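Local coordinates for AB hydrolase-1 domain-containing protein (Parabacteroides distasonis, PDB 4Q34) that probably acts as an esterase, as a member of the alpha/beta hydrolase family whose substrate is not established, at residues H53-S59 with L85-R91; G202-E208 with E225-M231; Y246-L250 with H294-H298. All blocks are in the same frame, centred on the assembly; numbering follows the deposited sequence. Where two conformers were deposited one is given.

Contact 1. Residues H53-S59 with L85-R91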
ATOM      1  N   HIS A  53      -4.584  -0.747  11.590  1.00 16.07           N
ATOM      2  CA  HIS A  53      -5.806  -1.391  11.101  1.00 16.61           C
ATOM      3  C   HIS A  53      -6.056  -2.746  11.778  1.00 17.45           C
ATOM      4  O   HIS A  53      -5.197  -3.275  12.521  1.00 19.04           O
ATOM      5  CB  HIS A  53      -5.654  -1.595   9.595  1.00 15.93           C
ATOM      6  CG  HIS A  53      -4.509  -2.484   9.237  1.00 15.22           C
ATOM      7  ND1 HIS A  53      -4.588  -3.850   9.346  1.00 15.66           N
ATOM      8  CD2 HIS A  53      -3.232  -2.213   8.872  1.00 15.34           C
ATOM      9  CE1 HIS A  53      -3.433  -4.386   9.005  1.00 14.74           C
ATOM     10  NE2 HIS A  53      -2.594  -3.415   8.716  1.00 15.19           N
ATOM     11  N   GLY A  54      -7.206  -3.335  11.479  1.00 17.33           N
ATOM     12  CA  GLY A  54      -7.579  -4.643  11.955  1.00 17.54           C
ATOM     13  C   GLY A  54      -7.545  -5.721  10.882  1.00 18.96           C
ATOM     14  O   GLY A  54      -6.856  -5.598   9.861  1.00 17.40           O
ATOM     15  N   VAL A  55      -8.283  -6.801  11.114  1.00 17.83           N
ATOM     16  CA  VAL A  55      -8.138  -7.977  10.277  1.00 17.09           C
ATOM     17  C   VAL A  55      -8.762  -7.726   8.898  1.00 18.41           C
ATOM     18  O   VAL A  55      -9.782  -7.004   8.779  1.00 18.19           O
ATOM     19  CB  VAL A  55      -8.783  -9.212  10.909  1.00 20.90           C
ATOM     20  CG1 VAL A  55     -10.305  -9.102  10.884  1.00 21.29           C
ATOM     21  CG2 VAL A  55      -8.344 -10.490  10.210  1.00 25.69           C
ATOM     22  N   GLY A  56      -8.160  -8.286   7.870  1.00 18.15           N
ATOM     23  CA  GLY A  56      -8.661  -8.183   6.492  1.00 19.27           C
ATOM     24  C   GLY A  56      -8.538  -6.810   5.841  1.00 18.31           C
ATOM     25  O   GLY A  56      -8.981  -6.651   4.717  1.00 19.39           O
ATOM     26  N   GLN A  57      -7.936  -5.827   6.532  1.00 16.75           N
ATOM     27  CA  GLN A  57      -7.914  -4.429   6.111  1.00 18.41           C
ATOM     28  C   GLN A  57      -6.457  -3.992   6.012  1.00 18.37           C
ATOM     29  O   GLN A  57      -5.530  -4.738   6.404  1.00 17.44           O
ATOM     30  CB  GLN A  57      -8.624  -3.569   7.149  1.00 18.49           C
ATOM     31  CG  GLN A  57     -10.119  -3.902   7.323  1.00 20.09           C
ATOM     32  CD  GLN A  57     -11.011  -3.339   6.223  1.00 18.91           C
ATOM     33  OE1 GLN A  57     -10.854  -2.190   5.790  1.00 19.56           O
ATOM     34  NE2 GLN A  57     -12.021  -4.110   5.839  1.00 18.99           N
ATOM     35  N   PHE A  58      -6.275  -2.756   5.589  1.00 16.16           N
ATOM     36  CA  PHE A  58      -4.922  -2.182   5.536  1.00 15.83           C
ATOM     37  C   PHE A  58      -5.015  -0.707   5.881  1.00 14.55           C
ATOM     38  O   PHE A  58      -5.970  -0.264   6.548  1.00 15.41           O
ATOM     39  CB  PHE A  58      -4.206  -2.545   4.203  1.00 14.71           C
ATOM     40  CG  PHE A  58      -4.824  -1.967   2.956  1.00 15.39           C
ATOM     41  CD1 PHE A  58      -5.940  -2.557   2.345  1.00 15.47           C
ATOM     42  CD2 PHE A  58      -4.303  -0.791   2.355  1.00 15.18           C
ATOM     43  CE1 PHE A  58      -6.487  -2.044   1.161  1.00 15.24           C
ATOM     44  CE2 PHE A  58      -4.874  -0.290   1.188  1.00 14.72           C
ATOM     45  CZ  PHE A  58      -5.999  -0.864   0.622  1.00 15.59           C
ATOM     46  N   SER A  59      -3.994   0.049   5.502  1.00 16.04           N
ATOM     47  CA  SER A  59      -3.967   1.465   5.808  1.00 15.11           C
ATOM     48  C   SER A  59      -5.206   2.212   5.325  1.00 18.45           C
ATOM     49  O   SER A  59      -5.520   3.260   5.886  1.00 16.23           O
ATOM     50  CB  SER A  59      -2.720   2.088   5.177  1.00 15.46           C
ATOM     51  OG  SER A  59      -2.728   1.968   3.775  1.00 15.61           O
ATOM     52  N   LEU A  85       0.768   6.053   8.585  1.00 15.84           N
ATOM     53  CA  LEU A  85      -0.200   5.008   8.213  0.50 16.03           C
ATOM     54  C   LEU A  85       0.577   3.715   7.974  1.00 17.53           C
ATOM     55  O   LEU A  85       1.585   3.728   7.259  1.00 19.99           O
ATOM     56  CB  LEU A  85      -0.963   5.396   6.927  0.50 16.91           C
ATOM     57  CG  LEU A  85      -2.110   6.440   6.959  0.50 16.45           C
ATOM     58  CD1 LEU A  85      -3.157   6.138   5.909  0.50 17.92           C
ATOM     59  CD2 LEU A  85      -2.798   6.556   8.315  0.50 16.67           C
ATOM     60  N   VAL A  86       0.077   2.585   8.487  1.00 16.70           N
ATOM     61  CA  VAL A  86       0.854   1.364   8.458  1.00 15.40           C
ATOM     62  C   VAL A  86       0.053   0.239   7.797  1.00 14.59           C
ATOM     63  O   VAL A  86      -1.172   0.136   8.016  1.00 16.45           O
ATOM     64  CB  VAL A  86       1.265   0.959   9.913  1.00 16.21           C
ATOM     65  CG1 VAL A  86       2.112  -0.309   9.890  1.00 16.18           C
ATOM     66  CG2 VAL A  86       1.986   2.126  10.637  1.00 18.07           C
ATOM     67  N   ASP A  87       0.749  -0.592   7.004  1.00 14.76           N
ATOM     68  CA  ASP A  87       0.310  -1.933   6.659  1.00 15.49           C
ATOM     69  C   ASP A  87       1.195  -2.888   7.487  1.00 16.12           C
ATOM     70  O   ASP A  87       2.428  -2.917   7.356  1.00 15.79           O
ATOM     71  CB  ASP A  87       0.499  -2.223   5.212  1.00 15.30           C
ATOM     72  CG  ASP A  87      -0.257  -1.260   4.315  1.00 19.37           C
ATOM     73  OD1 ASP A  87      -1.398  -0.833   4.603  1.00 16.92           O
ATOM     74  OD2 ASP A  87       0.306  -0.956   3.227  1.00 25.02           O
ATOM     75  N   GLN A  88       0.553  -3.603   8.399  1.00 16.14           N
ATOM     76  CA  GLN A  88       1.228  -4.445   9.333  1.00 14.67           C
ATOM     77  C   GLN A  88       1.847  -5.604   8.579  1.00 13.42           C
ATOM     78  O   GLN A  88       1.496  -5.850   7.435  1.00 14.42           O
ATOM     79  CB  GLN A  88       0.266  -4.923  10.434  1.00 15.65           C
ATOM     80  CG  GLN A  88      -0.562  -6.137  10.044  1.00 16.39           C
ATOM     81  CD  GLN A  88      -1.680  -6.511  10.982  1.00 17.12           C
ATOM     82  OE1 GLN A  88      -1.897  -5.913  12.050  1.00 19.20           O
ATOM     83  NE2 GLN A  88      -2.427  -7.556  10.571  1.00 19.31           N
ATOM     84  N   PRO A  89       2.824  -6.290   9.205  1.00 14.86           N
ATOM     85  CA  PRO A  89       3.434  -7.506   8.614  1.00 15.98           C
ATOM     86  C   PRO A  89       2.397  -8.421   7.977  1.00 16.99           C
ATOM     87  O   PRO A  89       1.339  -8.679   8.555  1.00 16.87           O
ATOM     88  CB  PRO A  89       4.085  -8.171   9.819  1.00 15.91           C
ATOM     89  CG  PRO A  89       4.460  -7.028  10.686  1.00 16.38           C
ATOM     90  CD  PRO A  89       3.204  -6.175  10.613  1.00 15.42           C
ATOM     91  N   ARG A  90       2.755  -8.924   6.799  1.00 15.51           N
ATOM     92  CA  ARG A  90       1.969  -9.904   6.029  1.00 17.54           C
ATOM     93  C   ARG A  90       0.686  -9.357   5.413  1.00 17.92           C
ATOM     94  O   ARG A  90      -0.154 -10.124   5.008  1.00 20.11           O
ATOM     95  CB  ARG A  90       1.649 -11.135   6.884  1.00 18.04           C
ATOM     96  CG  ARG A  90       2.883 -11.714   7.534  1.00 19.18           C
ATOM     97  CD  ARG A  90       2.566 -12.788   8.576  1.00 18.86           C
ATOM     98  NE  ARG A  90       3.814 -13.322   9.115  1.00 18.89           N
ATOM     99  CZ  ARG A  90       3.912 -14.155  10.159  1.00 22.03           C
ATOM    100  NH1 ARG A  90       2.818 -14.570  10.806  1.00 21.18           N
ATOM    101  NH2 ARG A  90       5.117 -14.600  10.536  1.00 20.12           N
ATOM    102  N   ARG A  91       0.543  -8.037   5.367  1.00 15.86           N
ATOM    103  CA  ARG A  91      -0.669  -7.394   4.886  1.00 16.17           C
ATOM    104  C   ARG A  91      -0.363  -6.338   3.812  1.00 16.06           C
ATOM    105  O   ARG A  91       0.489  -5.428   4.000  1.00 15.30           O
ATOM    106  CB  ARG A  91      -1.405  -6.752   6.044  1.00 16.47           C
ATOM    107  CG  ARG A  91      -2.837  -6.373   5.740  1.00 15.95           C
ATOM    108  CD  ARG A  91      -3.777  -7.574   5.587  1.00 15.81           C
ATOM    109  NE  ARG A  91      -3.914  -8.398   6.787  1.00 17.45           N
ATOM    110  CZ  ARG A  91      -4.589  -8.083   7.899  1.00 16.47           C
ATOM    111  NH1 ARG A  91      -5.186  -6.888   8.071  1.00 17.19           N
ATOM    112  NH2 ARG A  91      -4.629  -8.962   8.893  1.00 17.52           N
TER
HETATM  113  O   HOH W   1      -2.400  -3.248  12.374  1.00 17.71           O
HETATM  114  O   HOH W   2      -3.042   1.198   9.580  1.00 19.65           O
HETATM  115  O   HOH W   3      -4.397  -5.914  13.102  1.00 21.37           O
HETATM  116  O   HOH W   4      -0.490   1.510   2.333  1.00 18.22           O

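Contact 2. Residues G202-E208 with E225-M231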
ATOM      1  N   GLY A 202     -10.468  -8.793  20.983  1.00 22.48           N
ATOM      2  CA  GLY A 202      -9.521  -9.873  21.150  1.00 22.69           C
ATOM      3  C   GLY A 202      -8.498  -9.616  22.248  1.00 21.84           C
ATOM      4  O   GLY A 202      -8.047  -8.475  22.440  1.00 20.51           O
ATOM      5  N   ALA A 203      -8.174 -10.697  22.947  1.00 20.79           N
ATOM      6  CA  ALA A 203      -7.045 -10.804  23.872  1.00 21.04           C
ATOM      7  C   ALA A 203      -6.948  -9.616  24.837  1.00 22.37           C
ATOM      8  O   ALA A 203      -5.913  -8.912  24.929  1.00 22.26           O
ATOM      9  CB  ALA A 203      -5.767 -11.006  23.104  1.00 21.02           C
ATOM     10  N   VAL A 204      -8.028  -9.402  25.567  1.00 21.02           N
ATOM     11  CA  VAL A 204      -8.072  -8.314  26.545  1.00 21.16           C
ATOM     12  C   VAL A 204      -7.351  -8.812  27.796  1.00 20.81           C
ATOM     13  O   VAL A 204      -7.707  -9.831  28.326  1.00 21.28           O
ATOM     14  CB  VAL A 204      -9.519  -7.914  26.854  1.00 22.01           C
ATOM     15  CG1 VAL A 204      -9.545  -6.803  27.880  1.00 20.99           C
ATOM     16  CG2 VAL A 204     -10.245  -7.519  25.562  1.00 24.64           C
ATOM     17  N   PRO A 205      -6.297  -8.112  28.258  1.00 19.23           N
ATOM     18  CA  PRO A 205      -5.527  -8.678  29.331  1.00 20.57           C
ATOM     19  C   PRO A 205      -6.072  -8.375  30.737  1.00 20.20           C
ATOM     20  O   PRO A 205      -6.267  -7.220  31.107  1.00 23.07           O
ATOM     21  CB  PRO A 205      -4.124  -8.056  29.137  1.00 20.46           C
ATOM     22  CG  PRO A 205      -4.441  -6.728  28.561  1.00 19.96           C
ATOM     23  CD  PRO A 205      -5.633  -6.945  27.666  1.00 19.91           C
ATOM     24  N   PHE A 206      -6.291  -9.421  31.504  1.00 21.05           N
ATOM     25  CA  PHE A 206      -6.672  -9.320  32.895  1.00 20.81           C
ATOM     26  C   PHE A 206      -5.650 -10.049  33.788  1.00 21.46           C
ATOM     27  O   PHE A 206      -4.980 -10.994  33.320  1.00 22.97           O
ATOM     28  CB  PHE A 206      -8.043  -9.950  33.092  1.00 22.04           C
ATOM     29  CG  PHE A 206      -9.160  -9.178  32.462  1.00 21.74           C
ATOM     30  CD1 PHE A 206      -9.533  -9.416  31.164  1.00 22.09           C
ATOM     31  CD2 PHE A 206      -9.853  -8.244  33.201  1.00 24.31           C
ATOM     32  CE1 PHE A 206     -10.586  -8.719  30.586  1.00 24.32           C
ATOM     33  CE2 PHE A 206     -10.880  -7.506  32.614  1.00 23.37           C
ATOM     34  CZ  PHE A 206     -11.256  -7.761  31.318  1.00 21.25           C
ATOM     35  N   PRO A 207      -5.555  -9.663  35.076  1.00 21.93           N
ATOM     36  CA  PRO A 207      -4.674 -10.376  35.974  1.00 23.75           C
ATOM     37  C   PRO A 207      -5.110 -11.808  36.162  1.00 25.02           C
ATOM     38  O   PRO A 207      -6.308 -12.102  36.188  1.00 24.69           O
ATOM     39  CB  PRO A 207      -4.810  -9.647  37.314  1.00 25.59           C
ATOM     40  CG  PRO A 207      -5.584  -8.430  37.054  1.00 25.71           C
ATOM     41  CD  PRO A 207      -6.307  -8.593  35.750  1.00 24.87           C
ATOM     42  N   GLU A 208      -4.127 -12.688  36.283  1.00 25.36           N
ATOM     43  CA  GLU A 208      -4.365 -14.088  36.529  1.00 28.62           C
ATOM     44  C   GLU A 208      -5.225 -14.238  37.743  1.00 29.60           C
ATOM     45  O   GLU A 208      -4.991 -13.581  38.765  1.00 29.87           O
ATOM     46  CB  GLU A 208      -3.015 -14.790  36.746  1.00 28.18           C
ATOM     47  CG  GLU A 208      -2.266 -14.933  35.433  1.00 32.60           C
ATOM     48  CD  GLU A 208      -0.743 -15.123  35.574  1.00 37.52           C
ATOM     49  OE1 GLU A 208      -0.214 -14.944  36.675  1.00 33.72           O
ATOM     50  OE2 GLU A 208      -0.075 -15.413  34.544  1.00 40.92           O
ATOM     51  N   GLU A 225     -11.887 -14.352  24.620  1.00 34.79           N
ATOM     52  CA  GLU A 225     -11.783 -12.894  24.418  0.67 28.94           C
ATOM     53  C   GLU A 225     -10.851 -12.230  25.411  1.00 30.37           C
ATOM     54  O   GLU A 225     -10.138 -11.318  25.063  1.00 37.19           O
ATOM     55  CB  GLU A 225     -13.157 -12.247  24.573  0.67 28.60           C
ATOM     56  CG  GLU A 225     -13.173 -10.724  24.481  0.67 28.25           C
ATOM     57  CD  GLU A 225     -12.831 -10.188  23.105  0.67 26.92           C
ATOM     58  OE1 GLU A 225     -12.961 -10.953  22.107  0.67 25.07           O
ATOM     59  OE2 GLU A 225     -12.490  -8.977  23.016  0.67 21.93           O
ATOM     60  N   GLY A 226     -10.928 -12.638  26.659  1.00 27.33           N
ATOM     61  CA  GLY A 226      -9.970 -12.165  27.668  1.00 30.91           C
ATOM     62  C   GLY A 226      -8.828 -13.159  27.798  1.00 26.91           C
ATOM     63  O   GLY A 226      -9.031 -14.369  27.614  1.00 27.52           O
ATOM     64  N   ILE A 227      -7.641 -12.669  28.152  1.00 25.60           N
ATOM     65  CA  ILE A 227      -6.512 -13.531  28.493  1.00 23.63           C
ATOM     66  C   ILE A 227      -5.969 -13.164  29.867  1.00 24.74           C
ATOM     67  O   ILE A 227      -6.140 -12.045  30.335  1.00 25.15           O
ATOM     68  CB  ILE A 227      -5.377 -13.441  27.460  1.00 24.96           C
ATOM     69  CG1 ILE A 227      -4.856 -11.993  27.330  1.00 27.13           C
ATOM     70  CG2 ILE A 227      -5.859 -13.984  26.125  1.00 27.29           C
ATOM     71  CD1 ILE A 227      -3.569 -11.861  26.528  1.00 28.94           C
ATOM     72  N   GLU A 228      -5.357 -14.122  30.523  1.00 23.36           N
ATOM     73  CA  GLU A 228      -4.782 -13.919  31.831  1.00 24.24           C
ATOM     74  C   GLU A 228      -3.309 -13.576  31.649  1.00 27.51           C
ATOM     75  O   GLU A 228      -2.602 -14.228  30.862  1.00 27.57           O
ATOM     76  CB  GLU A 228      -4.979 -15.152  32.707  1.00 28.37           C
ATOM     77  CG  GLU A 228      -6.402 -15.315  33.208  1.00 29.94           C
ATOM     78  CD  GLU A 228      -6.577 -16.557  34.070  1.00 39.64           C
ATOM     79  OE1 GLU A 228      -6.559 -17.661  33.499  1.00 47.78           O
ATOM     80  OE2 GLU A 228      -6.712 -16.440  35.303  1.00 34.87           O
ATOM     81  N   VAL A 229      -2.868 -12.527  32.342  1.00 23.98           N
ATOM     82  CA  VAL A 229      -1.463 -12.082  32.311  1.00 24.98           C
ATOM     83  C   VAL A 229      -0.995 -11.873  33.755  1.00 23.77           C
ATOM     84  O   VAL A 229      -1.805 -11.668  34.649  1.00 23.10           O
ATOM     85  CB  VAL A 229      -1.280 -10.786  31.501  1.00 23.18           C
ATOM     86  CG1 VAL A 229      -1.878 -10.919  30.099  1.00 22.49           C
ATOM     87  CG2 VAL A 229      -1.925  -9.588  32.198  1.00 22.91           C
ATOM     88  N   PRO A 230       0.311 -11.933  34.003  1.00 21.78           N
ATOM     89  CA  PRO A 230       0.765 -11.677  35.365  1.00 21.55           C
ATOM     90  C   PRO A 230       0.383 -10.261  35.839  1.00 20.39           C
ATOM     91  O   PRO A 230       0.256  -9.347  35.012  1.00 20.47           O
ATOM     92  CB  PRO A 230       2.318 -11.783  35.257  1.00 23.17           C
ATOM     93  CG  PRO A 230       2.536 -12.594  34.003  1.00 24.43           C
ATOM     94  CD  PRO A 230       1.436 -12.228  33.076  1.00 24.47           C
HETATM   95  N   MSE A 231       0.247 -10.110  37.150  1.00 23.17           N
HETATM   96  CA  MSE A 231      -0.175  -8.811  37.731  1.00 23.87           C
HETATM   97  C   MSE A 231       0.764  -7.724  37.282  1.00 22.29           C
HETATM   98  O   MSE A 231       0.327  -6.633  36.944  1.00 22.30           O
HETATM   99  CB  MSE A 231      -0.287  -8.940  39.253  1.00 28.24           C
HETATM  100  CG  MSE A 231      -0.665  -7.624  39.937  1.00 34.09           C
HETATM  101 SE   MSE A 231      -2.414  -6.977  39.258  0.75 50.47          SE
HETATM  102  CE  MSE A 231      -3.501  -8.028  40.543  1.00 46.96           C
TER
HETATM  103  O   HOH W   5      -0.168 -12.776  38.545  1.00 31.54           O
HETATM  104  O   HOH W   6      -1.146 -16.684  32.433  1.00 41.11           O

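Contact 3. Residues Y246-L250 with H294-H298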
ATOM      1  N   TYR A 246     -16.810   2.745  20.973  1.00 17.81           N
ATOM      2  CA  TYR A 246     -17.714   1.830  20.302  1.00 19.23           C
ATOM      3  C   TYR A 246     -18.861   2.600  19.680  1.00 19.63           C
ATOM      4  O   TYR A 246     -19.407   3.541  20.276  1.00 20.04           O
ATOM      5  CB  TYR A 246     -18.281   0.719  21.248  1.00 22.99           C
ATOM      6  CG  TYR A 246     -17.272  -0.358  21.551  1.00 20.50           C
ATOM      7  CD1 TYR A 246     -17.139  -1.460  20.729  1.00 22.50           C
ATOM      8  CD2 TYR A 246     -16.427  -0.252  22.640  1.00 20.72           C
ATOM      9  CE1 TYR A 246     -16.162  -2.427  20.981  1.00 21.43           C
ATOM     10  CE2 TYR A 246     -15.444  -1.216  22.892  1.00 21.69           C
ATOM     11  CZ  TYR A 246     -15.317  -2.276  22.070  1.00 20.06           C
ATOM     12  OH  TYR A 246     -14.341  -3.222  22.327  1.00 22.50           O
ATOM     13  N   GLY A 247     -19.264   2.159  18.502  1.00 20.08           N
ATOM     14  CA  GLY A 247     -20.402   2.752  17.805  1.00 19.84           C
ATOM     15  C   GLY A 247     -21.769   2.203  18.213  1.00 20.78           C
ATOM     16  O   GLY A 247     -21.977   1.751  19.348  1.00 21.26           O
ATOM     17  N   ASP A 248     -22.671   2.217  17.238  1.00 20.26           N
ATOM     18  CA  ASP A 248     -24.120   2.044  17.485  1.00 20.39           C
ATOM     19  C   ASP A 248     -24.605   0.727  16.915  1.00 23.38           C
ATOM     20  O   ASP A 248     -23.832  -0.060  16.376  1.00 21.44           O
ATOM     21  CB  ASP A 248     -24.824   3.226  16.809  1.00 21.86           C
ATOM     22  CG  ASP A 248     -26.126   3.604  17.469  1.00 24.94           C
ATOM     23  OD1 ASP A 248     -26.641   2.822  18.300  1.00 23.39           O
ATOM     24  OD2 ASP A 248     -26.629   4.704  17.127  1.00 23.65           O
ATOM     25  N   ASN A 249     -25.918   0.473  17.020  1.00 22.84           N
ATOM     26  CA  ASN A 249     -26.510  -0.798  16.565  1.00 23.83           C
ATOM     27  C   ASN A 249     -25.847  -2.026  17.191  1.00 22.25           C
ATOM     28  O   ASN A 249     -25.797  -3.081  16.601  1.00 23.98           O
ATOM     29  CB  ASN A 249     -26.554  -0.867  15.039  1.00 23.24           C
ATOM     30  CG  ASN A 249     -27.347   0.283  14.446  1.00 25.01           C
ATOM     31  OD1 ASN A 249     -26.795   1.202  13.800  1.00 28.91           O
ATOM     32  ND2 ASN A 249     -28.621   0.302  14.752  1.00 24.64           N
ATOM     33  N   LEU A 250     -25.468  -1.884  18.456  1.00 23.09           N
ATOM     34  CA  LEU A 250     -25.060  -3.026  19.246  1.00 24.23           C
ATOM     35  C   LEU A 250     -26.328  -3.755  19.649  1.00 25.61           C
ATOM     36  O   LEU A 250     -27.128  -3.187  20.339  1.00 26.45           O
ATOM     37  CB  LEU A 250     -24.300  -2.528  20.478  1.00 24.75           C
ATOM     38  CG  LEU A 250     -22.993  -1.769  20.169  1.00 24.16           C
ATOM     39  CD1 LEU A 250     -22.378  -1.287  21.488  1.00 27.18           C
ATOM     40  CD2 LEU A 250     -21.992  -2.596  19.403  1.00 22.62           C
ATOM     41  N   HIS A 294     -24.892   9.228  16.714  1.00 24.26           N
ATOM     42  CA  HIS A 294     -25.774   8.085  16.487  1.00 24.37           C
ATOM     43  C   HIS A 294     -25.500   7.485  15.120  1.00 24.92           C
ATOM     44  O   HIS A 294     -25.171   8.220  14.185  1.00 25.44           O
ATOM     45  CB  HIS A 294     -27.230   8.524  16.618  1.00 26.95           C
ATOM     46  CG  HIS A 294     -27.526   9.146  17.953  1.00 28.99           C
ATOM     47  ND1 HIS A 294     -27.880   8.402  19.061  1.00 32.69           N
ATOM     48  CD2 HIS A 294     -27.438  10.431  18.379  1.00 32.06           C
ATOM     49  CE1 HIS A 294     -28.051   9.209  20.095  1.00 32.77           C
ATOM     50  NE2 HIS A 294     -27.778  10.444  19.710  1.00 33.50           N
ATOM     51  N   GLY A 295     -25.617   6.156  15.009  1.00 22.21           N
ATOM     52  CA  GLY A 295     -25.556   5.495  13.717  1.00 19.16           C
ATOM     53  C   GLY A 295     -24.178   4.997  13.282  1.00 19.98           C
ATOM     54  O   GLY A 295     -24.016   4.570  12.142  1.00 19.63           O
ATOM     55  N   ASN A 296     -23.203   5.096  14.146  1.00 20.33           N
ATOM     56  CA  ASN A 296     -21.896   4.595  13.773  1.00 19.44           C
ATOM     57  C   ASN A 296     -21.837   3.089  13.641  1.00 20.55           C
ATOM     58  O   ASN A 296     -22.503   2.349  14.363  1.00 21.21           O
ATOM     59  CB  ASN A 296     -20.795   5.116  14.730  1.00 21.59           C
ATOM     60  CG  ASN A 296     -20.510   6.574  14.521  1.00 21.75           C
ATOM     61  OD1 ASN A 296     -20.981   7.457  15.275  1.00 20.96           O
ATOM     62  ND2 ASN A 296     -19.788   6.862  13.440  1.00 20.45           N
ATOM     63  N   THR A 297     -21.012   2.683  12.673  1.00 18.82           N
ATOM     64  CA  THR A 297     -20.696   1.321  12.339  1.00 18.29           C
ATOM     65  C   THR A 297     -19.409   0.936  13.101  1.00 18.81           C
ATOM     66  O   THR A 297     -18.931   1.638  13.966  1.00 18.48           O
ATOM     67  CB  THR A 297     -20.492   1.174  10.800  1.00 17.62           C
ATOM     68  OG1 THR A 297     -19.227   1.794  10.430  1.00 15.74           O
ATOM     69  CG2 THR A 297     -21.649   1.811  10.034  1.00 21.19           C
ATOM     70  N   HIS A 298     -18.902  -0.236  12.794  1.00 19.24           N
ATOM     71  CA  HIS A 298     -17.621  -0.705  13.307  1.00 18.45           C
ATOM     72  C   HIS A 298     -16.469   0.141  12.827  1.00 18.96           C
ATOM     73  O   HIS A 298     -15.449   0.037  13.422  1.00 18.79           O
ATOM     74  CB  HIS A 298     -17.438  -2.145  12.875  1.00 19.87           C
ATOM     75  CG  HIS A 298     -16.121  -2.747  13.233  1.00 20.08           C
ATOM     76  ND1 HIS A 298     -15.709  -2.901  14.537  1.00 20.10           N
ATOM     77  CD2 HIS A 298     -15.184  -3.340  12.466  1.00 21.90           C
ATOM     78  CE1 HIS A 298     -14.525  -3.493  14.550  1.00 20.65           C
ATOM     79  NE2 HIS A 298     -14.183  -3.758  13.300  1.00 20.00           N
TER
HETATM   80  O   HOH W   7     -28.462   5.808  18.855  1.00 37.33           O

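Contact 1. Residues H53-S59 with L85-R91
His53 engages both of its ring nitrogens. His53 NE2 takes the backbone N-H of Gln88, N to NE2 3.2 Å, in a nearly straight bond (175°) close to the ring plane, while His53 ND1 donates to the O of Gly54, 2.9 Å away, on a lone pair of that carbonyl. Gly54 O accepts a second time, from NH1 of Arg91 at 2.8 Å. Arg91 NH1 also reaches Gln57 O at 2.7 Å, so one guanidinium nitrogen ties together the first and last carbonyls of the type II turn from Gly54 to Gln57. Arg91 gets there because its chain doubles back at chi2 (71°) and chi3 (62°); NH2 is left to bond Thr147. Further along, Asp87 OD1 receives the N-H of Ser59 at 2.9 Å, and a water lies 2.7 Å from both Ser59 OG, to which it donates, and Asp87 OD2; Ser59 OG is also bonded to Glu63. The ring of Phe58 meets Tyr35 of the second subunit edge-to-face. This His-Gly loop after strand 49-52 sits where alpha/beta hydrolases usually carry the oxyanion hole. NE2 accepts and ND1 donates, which fixes the rotation of the imidazole, while Arg91 probably brings positive charge beside the turn's carbonyls.

Contact 2. Residues G202-E208 with E225-M231
The ring of Phe206 presents its edge to the neighbouring strand: Gly226 CA lies near the ring plane, 4.5 Å from CD1, and Ile227 O is also at the rim. The ring also meets Trp272 edge-to-face and packs on Leu268 and Pro212. A second flat group, the carboxylate of Glu225, sits on a chain bent at chi2 (67°). In one of two conformers, Glu225 OE2 accepts the N-H of Gly202 (N to OE2 2.9 Å) from above the carboxylate plane, while OE1 is salt-bridged to Arg265. From Glu225 onward the two segments pair as a parallel ladder. Val204 N bonds Glu225 O, Ile227 N bonds Val204 O (2.8 Å), Phe206 N bonds Ile227 O (2.9 Å), and Val229 N bonds Phe206 O; Glu208 N to Val229 O closes the series. Pro205 and Pro207 fall at alternate positions, where no N-H is needed. Their CB atoms pack instead, Pro205 CB against Val229 CG1 at 3.8 Å and Pro207 CB against CE of selenomethionine Met231 at 3.8 Å. One water links Glu208 OE1 to Met231 N and another Glu208 OE2 to Glu228 O, while Glu228 OE2 bonds Gly209 N. Strands 204-207 and 226-229 thus form a separate two-stranded parallel sheet packed on helix 257-277. The buried carboxylate of Glu225 is probably balanced by Arg265, whereas hydrated acids finish the exposed end.

Contact 3. Residues Y246-L250 with H294-H298
Asp248 grips the opposing loop with its backbone and its side chain together. Asp248 N donates to Asn296 O at 2.9 Å, arriving 38° out of the carbonyl plane, and Asp248 OD2 takes the N-H of Gly295 at 2.8 Å through the anti lone pair, the one facing away from OD1. The extended first torsion, with CG roughly anti to the backbone N (chi1 -152°), carries the carboxylate out to that N-H. Asp248 OD1 is turned back on its own segment and accepts from Asn249 N at 2.8 Å. The tight part lies beside these bonds, where Gly247 CA rests 3.9 Å from Asn296 CB; a beta carbon on Gly247 would run into the carbonyls of Asn296 and Thr297. Beyond Asp248 the fit is looser. The exposed His294 makes no direct polar bond to the carboxylate: a water at the edge of its ring bridges the two, 2.8 Å from Asp248 OD2 and 2.7 Å from His294 ND1. With an alanine in place of Asp248, the Gly295 N-H is likely to lose its acceptor, the water its carboxylate partner, and Asn249 N its bond to OD1. Asn296 turns its amide to Asp303 and Asn305. At the far end, His298 bonds Glu199 through ND1 and touches Ser176, consistent with a Ser-His-Glu catalytic triad. The two loops follow the adjacent parallel strands 242-246 and 283-287 and lead into helices 257-277 and 306-319.

In the fold
Along the chain the contacts come in series, 1 then 2 then 3, with centres about 22 to 26 Å apart and nearest atoms about 6 to 10 Å apart. Contact 1 joins the loop after strand 49-52 to the end of strand 83-87 and the turn after it; contact 3 joins the loops after 242-246 and 283-287. All four strands belong to the main mixed sheet, with strands 170-175 and 192-198 between the two pairs. Contact 2 is a separate two-stranded parallel sheet, inserted between strands 192-198 and 242-246 and leaning on helix 257-277, the helix that also flanks contact 3. Loops from the sheet thus frame the probable active site, while contact 2 builds an added element on the periphery.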